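Side-chain contacts in 3-carboxy-cis,cis-muconate cycloisomerase (Acinetobacter calcoaceticus, PDB 1Q5N), which belongs to the fumarase/aspartase superfamily and assembles as a tetramer of mainly helical subunits: residues A[23-26]-A[27-31]; A[253-256]-A[257-260]; A[437-440]-A[441-444]; A[390-393]-A[394-398]. One frame throughout, in Å; residues are numbered along the deposited sequence.

Contact 1 of 4, residues A[23-26]-A[27-31]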
loop_
_atom_site.group_PDB
_atom_site.type_symbol
_atom_site.label_atom_id
_atom_site.label_comp_id
_atom_site.label_asym_id
_atom_site.label_seq_id
_atom_site.Cartn_x
_atom_site.Cartn_y
_atom_site.Cartn_z
ATOM N N ASP A 23 -9.486 18.584 16.553
ATOM C CA ASP A 23 -10.936 18.602 16.631
ATOM C C ASP A 23 -11.494 20.025 16.729
ATOM O O ASP A 23 -12.476 20.400 16.062
ATOM C CB ASP A 23 -11.415 17.795 17.838
ATOM C CG ASP A 23 -11.191 16.294 17.669
ATOM O OD1 ASP A 23 -11.063 15.814 16.525
ATOM O OD2 ASP A 23 -11.141 15.581 18.685
ATOM N N ARG A 24 -10.816 20.821 17.543
ATOM C CA ARG A 24 -11.203 22.180 17.791
ATOM C C ARG A 24 -11.092 23.028 16.516
ATOM O O ARG A 24 -12.026 23.761 16.180
ATOM C CB ARG A 24 -10.341 22.703 18.931
ATOM C CG ARG A 24 -10.830 23.983 19.525
ATOM C CD ARG A 24 -10.648 24.025 21.063
ATOM N NE ARG A 24 -11.142 25.311 21.552
ATOM C CZ ARG A 24 -10.715 26.486 21.066
ATOM N NH1 ARG A 24 -9.785 26.515 20.094
ATOM N NH2 ARG A 24 -11.240 27.630 21.523
ATOM N N ALA A 25 -9.982 22.929 15.779
ATOM C CA ALA A 25 -9.926 23.713 14.559
ATOM C C ALA A 25 -10.950 23.223 13.526
ATOM O O ALA A 25 -11.538 24.043 12.793
ATOM C CB ALA A 25 -8.502 23.705 13.937
ATOM N N LEU A 26 -11.165 21.909 13.461
ATOM C CA LEU A 26 -12.098 21.370 12.479
ATOM C C LEU A 26 -13.490 21.986 12.694
ATOM O O LEU A 26 -14.108 22.500 11.755
ATOM C CB LEU A 26 -12.179 19.827 12.543
ATOM C CG LEU A 26 -13.263 19.246 11.597
ATOM C CD1 LEU A 26 -12.908 19.515 10.127
ATOM C CD2 LEU A 26 -13.445 17.773 11.866
ATOM N N VAL A 27 -13.961 21.954 13.944
ATOM C CA VAL A 27 -15.267 22.544 14.282
ATOM C C VAL A 27 -15.262 24.065 14.007
ATOM O O VAL A 27 -16.273 24.628 13.599
ATOM C CB VAL A 27 -15.661 22.264 15.748
ATOM C CG1 VAL A 27 -16.982 23.000 16.058
ATOM C CG2 VAL A 27 -15.824 20.729 15.976
ATOM N N SER A 28 -14.115 24.715 14.187
ATOM C CA SER A 28 -13.994 26.133 13.901
ATOM C C SER A 28 -14.259 26.397 12.443
ATOM O O SER A 28 -14.989 27.319 12.085
ATOM C CB SER A 28 -12.581 26.617 14.181
ATOM O OG SER A 28 -12.635 27.542 15.223
ATOM N N TYR A 29 -13.646 25.581 11.590
ATOM C CA TYR A 29 -13.801 25.743 10.147
ATOM C C TYR A 29 -15.234 25.418 9.727
ATOM O O TYR A 29 -15.756 26.011 8.775
ATOM C CB TYR A 29 -12.812 24.843 9.383
ATOM C CG TYR A 29 -11.374 25.299 9.446
ATOM C CD1 TYR A 29 -10.958 26.433 8.742
ATOM C CD2 TYR A 29 -10.399 24.545 10.120
ATOM C CE1 TYR A 29 -9.622 26.808 8.687
ATOM C CE2 TYR A 29 -9.026 24.924 10.076
ATOM C CZ TYR A 29 -8.657 26.062 9.350
ATOM O OH TYR A 29 -7.343 26.485 9.275
ATOM N N MET A 30 -15.876 24.491 10.431
ATOM C CA MET A 30 -17.267 24.160 10.084
ATOM C C MET A 30 -18.160 25.364 10.406
ATOM O O MET A 30 -19.098 25.692 9.632
ATOM C CB MET A 30 -17.755 22.918 10.847
ATOM C CG MET A 30 -17.092 21.621 10.315
ATOM S SD MET A 30 -17.459 20.178 11.352
ATOM C CE MET A 30 -19.002 19.818 10.682
ATOM N N VAL A 31 -17.865 26.008 11.535
ATOM C CA VAL A 31 -18.606 27.194 11.933
ATOM C C VAL A 31 -18.398 28.237 10.822
ATOM O O VAL A 31 -19.359 28.831 10.314
ATOM C CB VAL A 31 -18.093 27.749 13.274
ATOM C CG1 VAL A 31 -18.624 29.202 13.498
ATOM C CG2 VAL A 31 -18.533 26.814 14.428
#

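Contact 2 of 4, residues A[253-256]-A[257-260]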
loop_
_atom_site.group_PDB
_atom_site.type_symbol
_atom_site.label_atom_id
_atom_site.label_comp_id
_atom_site.label_asym_id
_atom_site.label_seq_id
_atom_site.Cartn_x
_atom_site.Cartn_y
_atom_site.Cartn_z
ATOM N N LYS A 253 14.662 10.886 0.582
ATOM C CA LYS A 253 15.900 10.588 -0.133
ATOM C C LYS A 253 17.093 11.336 0.495
ATOM O O LYS A 253 18.192 10.773 0.615
ATOM C CB LYS A 253 15.739 10.943 -1.639
ATOM C CG LYS A 253 16.982 10.617 -2.503
ATOM C CD LYS A 253 18.027 11.762 -2.526
ATOM C CE LYS A 253 19.151 11.474 -3.532
ATOM N NZ LYS A 253 19.927 10.221 -3.228
ATOM N N MET A 254 16.863 12.595 0.909
ATOM C CA MET A 254 17.909 13.397 1.539
ATOM C C MET A 254 18.304 12.783 2.906
ATOM O O MET A 254 19.484 12.670 3.215
ATOM C CB MET A 254 17.398 14.825 1.705
ATOM C CG MET A 254 17.092 15.488 0.347
ATOM S SD MET A 254 16.228 17.023 0.642
ATOM C CE MET A 254 17.484 17.991 1.558
ATOM N N ALA A 255 17.314 12.357 3.693
ATOM C CA ALA A 255 17.586 11.776 5.010
ATOM C C ALA A 255 18.354 10.442 4.851
ATOM O O ALA A 255 19.210 10.098 5.691
ATOM C CB ALA A 255 16.242 11.519 5.801
ATOM N N ARG A 256 18.021 9.669 3.815
ATOM C CA ARG A 256 18.780 8.426 3.604
ATOM C C ARG A 256 20.255 8.823 3.382
ATOM O O ARG A 256 21.141 8.245 3.987
ATOM C CB ARG A 256 18.250 7.653 2.381
ATOM C CG ARG A 256 19.119 6.458 1.850
ATOM C CD ARG A 256 19.410 5.361 2.889
ATOM N NE ARG A 256 18.244 4.910 3.639
ATOM C CZ ARG A 256 17.251 4.168 3.144
ATOM N NH1 ARG A 256 17.259 3.775 1.852
ATOM N NH2 ARG A 256 16.281 3.758 3.955
ATOM N N ASP A 257 20.496 9.814 2.529
ATOM C CA ASP A 257 21.857 10.255 2.231
ATOM C C ASP A 257 22.651 10.837 3.431
ATOM O O ASP A 257 23.785 10.392 3.694
ATOM C CB ASP A 257 21.879 11.283 1.067
ATOM C CG ASP A 257 21.549 10.654 -0.264
ATOM O OD1 ASP A 257 21.493 9.398 -0.368
ATOM O OD2 ASP A 257 21.343 11.390 -1.233
ATOM N N TRP A 258 22.072 11.783 4.180
ATOM C CA TRP A 258 22.866 12.341 5.240
ATOM C C TRP A 258 23.083 11.339 6.370
ATOM O O TRP A 258 24.135 11.375 7.022
ATOM C CB TRP A 258 22.314 13.720 5.724
ATOM C CG TRP A 258 21.183 13.690 6.721
ATOM C CD1 TRP A 258 21.229 13.187 7.976
ATOM C CD2 TRP A 258 19.863 14.252 6.567
ATOM N NE1 TRP A 258 20.045 13.395 8.627
ATOM C CE2 TRP A 258 19.185 14.051 7.790
ATOM C CE3 TRP A 258 19.204 14.911 5.516
ATOM C CZ2 TRP A 258 17.856 14.484 8.017
ATOM C CZ3 TRP A 258 17.872 15.342 5.737
ATOM C CH2 TRP A 258 17.223 15.120 6.985
ATOM N N SER A 259 22.155 10.404 6.594
ATOM C CA SER A 259 22.421 9.451 7.692
ATOM C C SER A 259 23.492 8.457 7.232
ATOM O O SER A 259 24.243 7.935 8.039
ATOM C CB SER A 259 21.135 8.730 8.154
ATOM O OG SER A 259 20.528 7.968 7.134
ATOM N N LEU A 260 23.568 8.181 5.930
ATOM C CA LEU A 260 24.625 7.277 5.451
ATOM C C LEU A 260 25.978 8.024 5.616
ATOM O O LEU A 260 27.025 7.414 5.921
ATOM C CB LEU A 260 24.443 6.918 3.970
ATOM C CG LEU A 260 23.404 5.826 3.669
ATOM C CD1 LEU A 260 23.322 5.653 2.152
ATOM C CD2 LEU A 260 23.793 4.501 4.341
HETATM O O HOH W 1 19.682 5.401 5.989
#

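Contact 3 of 4, residues A[437-440]-A[441-444]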
loop_
_atom_site.group_PDB
_atom_site.type_symbol
_atom_site.label_atom_id
_atom_site.label_comp_id
_atom_site.label_asym_id
_atom_site.label_seq_id
_atom_site.Cartn_x
_atom_site.Cartn_y
_atom_site.Cartn_z
ATOM N N ASN A 437 31.142 18.372 -15.986
ATOM C CA ASN A 437 30.433 19.640 -16.003
ATOM C C ASN A 437 29.642 19.902 -14.727
ATOM O O ASN A 437 28.594 20.538 -14.771
ATOM C CB ASN A 437 29.504 19.727 -17.225
ATOM C CG ASN A 437 28.172 18.989 -17.003
ATOM O OD1 ASN A 437 28.092 18.009 -16.241
ATOM N ND2 ASN A 437 27.135 19.443 -17.691
ATOM N N ILE A 438 30.140 19.452 -13.575
ATOM C CA ILE A 438 29.406 19.709 -12.331
ATOM C C ILE A 438 29.159 21.201 -12.019
ATOM O O ILE A 438 28.122 21.552 -11.478
ATOM C CB ILE A 438 30.101 19.029 -11.121
ATOM C CG1 ILE A 438 29.722 17.550 -11.072
ATOM C CG2 ILE A 438 29.730 19.713 -9.844
ATOM C CD1 ILE A 438 30.375 16.834 -9.947
ATOM N N GLN A 439 30.111 22.076 -12.352
ATOM C CA GLN A 439 29.958 23.510 -12.077
ATOM C C GLN A 439 28.898 24.115 -12.978
ATOM O O GLN A 439 28.144 24.971 -12.524
ATOM C CB GLN A 439 31.322 24.238 -12.195
ATOM C CG GLN A 439 32.350 23.682 -11.143
ATOM C CD GLN A 439 31.783 23.685 -9.740
ATOM O OE1 GLN A 439 30.986 24.549 -9.400
ATOM N NE2 GLN A 439 32.196 22.733 -8.903
ATOM N N ASP A 440 28.807 23.653 -14.231
ATOM C CA ASP A 440 27.747 24.133 -15.127
ATOM C C ASP A 440 26.384 23.734 -14.524
ATOM O O ASP A 440 25.414 24.535 -14.544
ATOM C CB ASP A 440 27.822 23.489 -16.537
ATOM C CG ASP A 440 29.009 23.975 -17.375
ATOM O OD1 ASP A 440 29.691 24.943 -16.957
ATOM O OD2 ASP A 440 29.262 23.385 -18.456
ATOM N N GLN A 441 26.288 22.498 -13.991
ATOM C CA GLN A 441 25.010 22.039 -13.408
ATOM C C GLN A 441 24.661 22.859 -12.185
ATOM O O GLN A 441 23.498 23.276 -12.032
ATOM C CB GLN A 441 25.043 20.549 -13.061
ATOM C CG GLN A 441 25.042 19.609 -14.300
ATOM C CD GLN A 441 25.124 18.135 -13.888
ATOM O OE1 GLN A 441 24.283 17.647 -13.118
ATOM N NE2 GLN A 441 26.137 17.427 -14.389
ATOM N N ILE A 442 25.645 23.122 -11.319
ATOM C CA ILE A 442 25.326 23.924 -10.160
ATOM C C ILE A 442 24.888 25.349 -10.610
ATOM O O ILE A 442 23.933 25.903 -10.062
ATOM C CB ILE A 442 26.523 23.990 -9.185
ATOM C CG1 ILE A 442 26.801 22.563 -8.651
ATOM C CG2 ILE A 442 26.253 25.046 -8.079
ATOM C CD1 ILE A 442 27.957 22.447 -7.626
ATOM N N ASP A 443 25.563 25.937 -11.608
ATOM C CA ASP A 443 25.179 27.277 -12.071
ATOM C C ASP A 443 23.760 27.241 -12.661
ATOM O O ASP A 443 22.979 28.181 -12.480
ATOM C CB ASP A 443 26.123 27.819 -13.172
ATOM C CG ASP A 443 27.494 28.215 -12.641
ATOM O OD1 ASP A 443 27.599 28.655 -11.472
ATOM O OD2 ASP A 443 28.471 28.091 -13.421
ATOM N N ALA A 444 23.476 26.189 -13.432
ATOM C CA ALA A 444 22.170 26.038 -14.046
ATOM C C ALA A 444 21.086 26.025 -12.958
ATOM O O ALA A 444 20.073 26.723 -13.128
ATOM C CB ALA A 444 22.118 24.771 -14.918
#

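Contact 4 of 4, residues A[390-393]-A[394-398]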
loop_
_atom_site.group_PDB
_atom_site.type_symbol
_atom_site.label_atom_id
_atom_site.label_comp_id
_atom_site.label_asym_id
_atom_site.label_seq_id
_atom_site.Cartn_x
_atom_site.Cartn_y
_atom_site.Cartn_z
ATOM N N HIS A 390 45.177 -0.240 -21.897
ATOM C CA HIS A 390 46.010 -1.354 -21.526
ATOM C C HIS A 390 47.112 -1.024 -20.542
ATOM O O HIS A 390 47.466 -1.842 -19.693
ATOM C CB HIS A 390 46.609 -2.051 -22.750
ATOM C CG HIS A 390 47.328 -3.318 -22.400
ATOM N ND1 HIS A 390 46.654 -4.477 -22.025
ATOM C CD2 HIS A 390 48.644 -3.573 -22.200
ATOM C CE1 HIS A 390 47.528 -5.369 -21.605
ATOM N NE2 HIS A 390 48.747 -4.853 -21.696
ATOM N N VAL A 391 47.688 0.155 -20.632
ATOM C CA VAL A 391 48.724 0.489 -19.670
ATOM C C VAL A 391 48.144 0.710 -18.236
ATOM O O VAL A 391 48.757 0.330 -17.218
ATOM C CB VAL A 391 49.468 1.719 -20.165
ATOM C CG1 VAL A 391 50.324 2.327 -19.060
ATOM C CG2 VAL A 391 50.331 1.299 -21.355
ATOM N N VAL A 392 46.942 1.288 -18.177
ATOM C CA VAL A 392 46.308 1.582 -16.913
ATOM C C VAL A 392 45.819 0.316 -16.213
ATOM O O VAL A 392 45.996 0.160 -15.009
ATOM C CB VAL A 392 45.179 2.635 -17.103
ATOM C CG1 VAL A 392 44.434 2.869 -15.798
ATOM C CG2 VAL A 392 45.805 3.953 -17.549
ATOM N N GLU A 393 45.232 -0.596 -16.972
ATOM C CA GLU A 393 44.778 -1.848 -16.400
ATOM C C GLU A 393 45.964 -2.676 -15.829
ATOM O O GLU A 393 45.857 -3.257 -14.757
ATOM C CB GLU A 393 44.026 -2.641 -17.457
ATOM C CG GLU A 393 43.738 -4.058 -17.036
ATOM C CD GLU A 393 43.286 -4.904 -18.226
ATOM O OE1 GLU A 393 43.722 -4.584 -19.388
ATOM O OE2 GLU A 393 42.510 -5.887 -17.994
ATOM N N ALA A 394 47.092 -2.711 -16.525
ATOM C CA ALA A 394 48.236 -3.456 -16.016
ATOM C C ALA A 394 48.769 -2.763 -14.735
ATOM O O ALA A 394 49.214 -3.421 -13.778
ATOM C CB ALA A 394 49.346 -3.526 -17.099
ATOM N N ALA A 395 48.722 -1.427 -14.718
ATOM C CA ALA A 395 49.173 -0.664 -13.549
ATOM C C ALA A 395 48.272 -0.919 -12.332
ATOM O O ALA A 395 48.753 -0.954 -11.182
ATOM C CB ALA A 395 49.209 0.822 -13.881
ATOM N N CYS A 396 46.969 -1.082 -12.574
ATOM C CA CYS A 396 46.040 -1.330 -11.460
ATOM C C CYS A 396 46.349 -2.686 -10.833
ATOM O O CYS A 396 46.360 -2.798 -9.613
ATOM C CB CYS A 396 44.566 -1.289 -11.924
ATOM S SG CYS A 396 43.955 0.393 -12.375
ATOM N N LYS A 397 46.616 -3.692 -11.677
ATOM C CA LYS A 397 46.973 -5.036 -11.222
ATOM C C LYS A 397 48.248 -4.993 -10.363
ATOM O O LYS A 397 48.344 -5.635 -9.317
ATOM C CB LYS A 397 47.251 -5.944 -12.427
ATOM C CG LYS A 397 46.054 -6.664 -12.955
ATOM C CD LYS A 397 46.457 -7.411 -14.194
ATOM C CE LYS A 397 45.288 -8.211 -14.700
ATOM N NZ LYS A 397 45.616 -8.909 -15.998
ATOM N N THR A 398 49.231 -4.240 -10.845
ATOM C CA THR A 398 50.478 -4.115 -10.149
ATOM C C THR A 398 50.280 -3.396 -8.827
ATOM O O THR A 398 50.821 -3.846 -7.802
ATOM C CB THR A 398 51.527 -3.355 -10.984
ATOM O OG1 THR A 398 51.665 -3.991 -12.259
ATOM C CG2 THR A 398 52.863 -3.391 -10.299
#

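Contact 1 of 4, residues A[23-26]-A[27-31]
Tyr29 N donates to Ala25 O at 2.9 Å, the shortest hydrogen bond across this turn and a regular i to i+4 bond of the helix. The same carbonyl oxygen also lies obliquely against the Tyr29 ring, whose CD2 grazes it at a distance too short to be trusted in detail. The first torsion explains this: CG stands opposite the carbonyl carbon (chi1 -72°), which turns the ring back toward the preceding turn of the helix. Further out, CE2 meets the methyl CB of Ala25 at 4.1 Å, while Leu26 CA comes to the ring edge, near its plane. The phenol does not end in this turn, since Tyr29 OH is hydrogen-bonded to Asp124 OD2.

One residue along, the pattern recurs in aliphatic form. Met30 CG, set beside its own backbone N by a chi1 of -72°, packs 3.4 Å from Leu26 O, the acceptor of the Met30 N bond, and Met30 SD faces Leu26 CG at 4.3 Å. Val27 uses one branch in the same manner, CG2 approaching Asp23 O at 3.4 Å beside the backbone bond from Val27 N to that oxygen. The Asp23 carboxylate is engaged elsewhere, OD2 accepting from Leu7 N of the second subunit.

These i to i+4 pairs distribute the opening turns of helix 23-43 over several neighbours. Tyr29, Leu26 and Met30 pack on helix 110-146, Met30 and Val31 reach helix 82-94, and Val27 is lodged among Phe85, helix 62-65 and helix 68-78.

Contact 2 of 4, residues A[253-256]-A[257-260]
Residues 253-260 form unbroken alpha-helix within helix 235-261, each amide of 257-260 bonding to the carbonyl four residues back, as Trp258 N does to Met254 O at 2.9 Å. Lys253 and Asp257 form an i to i+4 salt bridge, NZ meeting OD2 at 2.7 Å. The ammonium comes to the syn side of the carboxylate, 19° out of its plane, after the lysine chain has folded over at chi2 and chi4. Gln315 O and His317 O of the third subunit also accept from NZ, and His317 N of that subunit donates to Asp257 OD1, so the buried ion pair is held from both chains.

Trp258 turns its indole back over the previous turn. Ala255 CA sits on one face of the six-membered ring, 3.5 Å from its centroid and 11° off the normal, a CH-pi contact. The methyl follows, Ala255 CB lying 3.9 Å from Trp258 CH2, and NE1 bonds to Glu271. Ser259 OG also folds back on the helix: it is 2.9 Å from Ala255 O and 3.2 Å from Arg256 O, and its single proton could serve either. A water donates to Ser259 OG at 2.9 Å and takes a weak bond from Arg256 NE.

The Arg256 and Leu260 side chains pass at an angle, CD of Arg256 4.0 Å from CD1 of Leu260, and Arg256 NH1 forms a salt bridge with Glu316 of the third subunit. With Arg256 and Leu260 each packing on its own copy in the fourth subunit, this helix fits the central multi-subunit helical bundle that characterises tetramers of the fumarase/aspartase superfamily.

Contact 3 of 4, residues A[437-440]-A[441-444]
Asn437 and Gln441 meet because the asparagine CG lies between its backbone N and carbonyl carbon (chi1 81°), while the glutamine CG stands opposite its own carbonyl carbon (chi1 -71°) and the chain then extends back toward the helix start. The result is a hydrogen bond from Gln441 NE2 to Asn437 OD1 at 2.8 Å. The two side chains cross at about a right angle, and their amide planes are 52° apart: OD1 lies in the plane of the donor amide, whereas NE2 is tilted well out of the acceptor's carbonyl plane. Asn437 holds the N-cap position, yet its side chain makes no capping bond.

Both amides are gripped further by the third subunit: Gly201 O accepts from Gln441 NE2, Thr229 N donates to OE1, and Ser211 OG pairs with Asn437 ND2. His168 NE2 of the same chain also bonds OE1, so two partners at each end probably fix the rotation of the buried Gln441 amide.

Ile442 CD1 packs on Ile438 CG2 at 3.9 Å, and the same two residues share the backbone bond from Ile442 N to Ile438 O (2.9 Å). This isoleucine pair sets helix 438-447 against strand 163-165 and helix 166-191, with Arg148 binding Asp443 and Gln439 alongside.

Contact 4 of 4, residues A[390-393]-A[394-398]
Cys396 CB, where this side chain leaves the helix, is 3.7 Å from both Val392 O and Glu393 O, two carbonyl oxygens of the preceding turn. With the sulfur opposite the carbonyl carbon (chi1 -70°), the thiol turns back along the helix. SG is then 3.3 Å from Val392 O, which already accepts Cys396 N at 2.9 Å. The same sulfur meets Val392 CG1 at 4.3 Å, a loose apolar contact between neighbouring turns.

On another flank of the helix, Glu393 and Lys397 have the i to i+4 spacing of a possible ion pair, and both chains extend beyond CG. Their charged atoms, Glu393 OE2 and Lys397 NZ, remain 4.8 Å apart and are not in contact, so any attraction probably acts through space. In the backbone, the bond from Ala394 N to His390 O is weak.

Thr398 is held more definitely: OG1 gives its proton to Ala394 O, four residues back, at 2.9 Å. The backbone N of Thr398 reaches that oxygen from the opposite face of its plane, so Ala394 O accepts two bonds from one residue.

This is plain i to i+4 packing on an amphipathic helix of the C-terminal helical part of the subunit. On the inward side of helix 385-402, Val392 and Cys396 touch helix 372-383, and Ala395, with Cys396 beside it, meets helix 406-410.

Along the chain the contacts come in series, in the order 1, 2, 4, 3, each within a single helix or its first turn: 23-43, 235-261, 385-402 and 438-447. Contacts 1 and 2 lie in the lyase-like part of the chain, although their centres are 38 Å apart on opposite sides of the chain's centre. Contacts 3 and 4 lie in the C-terminal part related to adenylosuccinate lyase, with centres 32 Å apart. The widest separation, 72 Å between the centres of contacts 1 and 4, reflects the elongated subunit. Contacts 2 and 3, whose nearest atoms are about 13 Å apart, both pack on helix 166-191 and meet the third subunit, whereas contact 4 touches no other chain of the tetramer.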